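Local coordinates for protein NDP-rhamnosyltransferase (PDB 3TSA) that belongs to the GT-B fold glycosyltransferases, as a rhamnosyltransferase built from two domains that each carry a parallel beta sheet, at residues 334-337 against 338-341. Numbering follows the deposited sequence.
Sequences LPDE and QAQS
D336 and A339 meet at the start of the short helix 337-340, where carboxylate oxygen D336 OD1 accepts the backbone N-H of A339 (OD1 to N, 3.1 Å) nearly along its own C-O axis. The same oxygen takes a second donor: Q338 NE2 lies 2.9 Å from D336 OD1 on its syn side, in a more bent bond (136° at the hydrogen). That approach depends on Q338 folding back on itself, with CG between the backbone N and the carbonyl carbon (chi1 68°) and the chain bent again at chi2. The amide is thereby set steeply across the carboxylate, 74° between planes. Two N-H groups thus grip one oxygen and hold the carboxylate at the N-terminal end of the helix. The methyl of A339 packs beside it on the proline ring, A339 CB lying 3.7 Å from P335 CD, and also touches L334 CB.

Q340 makes two bonds back to the preceding loop. Its backbone N bonds to D336 O, while its extended side chain runs back to L334 O, with NE2 to O at 2.9 Å, nearly straight and close to the amide plane. This NE2 also donates to P313 O, tying the turn to the loop after strand 309-311. S341, just past the last helical residue, reaches back to E337 O with both its backbone N and its OG, from opposite faces of the carbonyl plane. L334 meanwhile rests against F346 and Q345 of helix 343-354. The whole is a one-turn helix with an aspartate N-cap, following the edge strand 331-333 of the C-terminal Rossmann-like domain of a GT-B fold.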
ATOM      1  N   LEU A 334     -27.715 -14.067 -14.258  1.00 12.71           N
ATOM      2  CA  LEU A 334     -28.468 -13.773 -15.531  1.00 11.76           C
ATOM      3  C   LEU A 334     -27.454 -13.997 -16.661  1.00 12.61           C
ATOM      4  O   LEU A 334     -26.575 -13.157 -16.890  1.00 14.23           O
ATOM      5  CB  LEU A 334     -29.055 -12.339 -15.534  1.00 13.84           C
ATOM      6  CG  LEU A 334     -29.807 -11.895 -14.259  1.00 15.13           C
ATOM      7  CD1 LEU A 334     -30.329 -10.457 -14.357  1.00 15.02           C
ATOM      8  CD2 LEU A 334     -30.971 -12.872 -14.029  1.00 20.34           C
ATOM      9  N   PRO A 335     -27.587 -15.122 -17.394  1.00 12.52           N
ATOM     10  CA  PRO A 335     -26.369 -15.640 -18.083  1.00 13.58           C
ATOM     11  C   PRO A 335     -26.104 -15.058 -19.437  1.00 12.94           C
ATOM     12  O   PRO A 335     -25.037 -15.277 -19.987  1.00 13.04           O
ATOM     13  CB  PRO A 335     -26.658 -17.127 -18.239  1.00 13.93           C
ATOM     14  CG  PRO A 335     -28.155 -17.200 -18.326  1.00 14.65           C
ATOM     15  CD  PRO A 335     -28.607 -16.167 -17.273  1.00 15.23           C
ATOM     16  N   ASP A 336     -27.049 -14.288 -19.937  1.00 13.41           N
ATOM     17  CA  ASP A 336     -26.894 -13.786 -21.333  1.00 14.37           C
ATOM     18  C   ASP A 336     -27.729 -12.538 -21.518  1.00 14.03           C
ATOM     19  O   ASP A 336     -28.358 -12.073 -20.564  1.00 11.82           O
ATOM     20  CB  ASP A 336     -27.284 -14.881 -22.382  1.00 12.77           C
ATOM     21  CG  ASP A 336     -28.604 -15.465 -22.093  1.00 15.04           C
ATOM     22  OD1 ASP A 336     -29.473 -14.758 -21.559  1.00 15.33           O
ATOM     23  OD2 ASP A 336     -28.784 -16.676 -22.427  1.00 17.45           O
ATOM     24  N   GLU A 337     -27.675 -11.920 -22.717  1.00 11.98           N
ATOM     25  CA  GLU A 337     -28.347 -10.684 -22.905  1.00 15.13           C
ATOM     26  C   GLU A 337     -29.869 -10.727 -22.742  1.00 13.08           C
ATOM     27  O   GLU A 337     -30.479  -9.804 -22.141  1.00 13.42           O
ATOM     28  CB  GLU A 337     -27.957 -10.078 -24.268  1.00 11.19           C
ATOM     29  CG  GLU A 337     -28.388  -8.611 -24.274  1.00 12.83           C
ATOM     30  CD  GLU A 337     -28.350  -8.019 -25.712  1.00 19.88           C
ATOM     31  OE1 GLU A 337     -28.701  -8.735 -26.673  1.00 18.56           O
ATOM     32  OE2 GLU A 337     -27.982  -6.811 -25.846  1.00 19.22           O
ATOM     33  N   GLN A 338     -30.482 -11.834 -23.218  1.00 14.47           N
ATOM     34  CA  GLN A 338     -31.909 -12.007 -23.053  1.00 14.56           C
ATOM     35  C   GLN A 338     -32.361 -12.022 -21.586  1.00 15.07           C
ATOM     36  O   GLN A 338     -33.423 -11.413 -21.270  1.00 15.74           O
ATOM     37  CB  GLN A 338     -32.457 -13.201 -23.848  1.00 13.88           C
ATOM     38  CG  GLN A 338     -32.063 -14.539 -23.413  1.00 13.85           C
ATOM     39  CD  GLN A 338     -32.862 -15.023 -22.197  1.00 15.50           C
ATOM     40  OE1 GLN A 338     -34.074 -14.782 -22.087  1.00 17.20           O
ATOM     41  NE2 GLN A 338     -32.199 -15.761 -21.303  1.00 16.84           N
ATOM     42  N   ALA A 339     -31.568 -12.669 -20.710  1.00 14.65           N
ATOM     43  CA  ALA A 339     -31.858 -12.602 -19.278  1.00 14.35           C
ATOM     44  C   ALA A 339     -31.556 -11.235 -18.689  1.00 12.71           C
ATOM     45  O   ALA A 339     -32.313 -10.698 -17.866  1.00 13.93           O
ATOM     46  CB  ALA A 339     -31.051 -13.706 -18.541  1.00 13.22           C
ATOM     47  N   GLN A 340     -30.419 -10.681 -19.042  1.00 12.52           N
ATOM     48  CA  GLN A 340     -29.982  -9.421 -18.400  1.00 13.41           C
ATOM     49  C   GLN A 340     -30.897  -8.237 -18.723  1.00 14.93           C
ATOM     50  O   GLN A 340     -31.036  -7.311 -17.909  1.00 14.74           O
ATOM     51  CB  GLN A 340     -28.522  -9.087 -18.692  1.00 11.29           C
ATOM     52  CG  GLN A 340     -27.556 -10.133 -18.158  1.00 13.46           C
ATOM     53  CD  GLN A 340     -26.161  -9.950 -18.606  1.00 12.51           C
ATOM     54  OE1 GLN A 340     -25.741  -8.897 -19.107  1.00 12.28           O
ATOM     55  NE2 GLN A 340     -25.373 -11.007 -18.399  1.00 10.32           N
ATOM     56  N   SER A 341     -31.506  -8.282 -19.919  1.00 14.24           N
ATOM     57  CA  SER A 341     -32.402  -7.234 -20.439  1.00 15.65           C
ATOM     58  C   SER A 341     -33.874  -7.551 -20.114  1.00 16.15           C
ATOM     59  O   SER A 341     -34.734  -6.823 -20.588  1.00 18.97           O
ATOM     60  CB  SER A 341     -32.249  -7.075 -21.977  1.00 14.75           C
ATOM     61  OG  SER A 341     -32.563  -8.266 -22.661  1.00 14.69           O
TER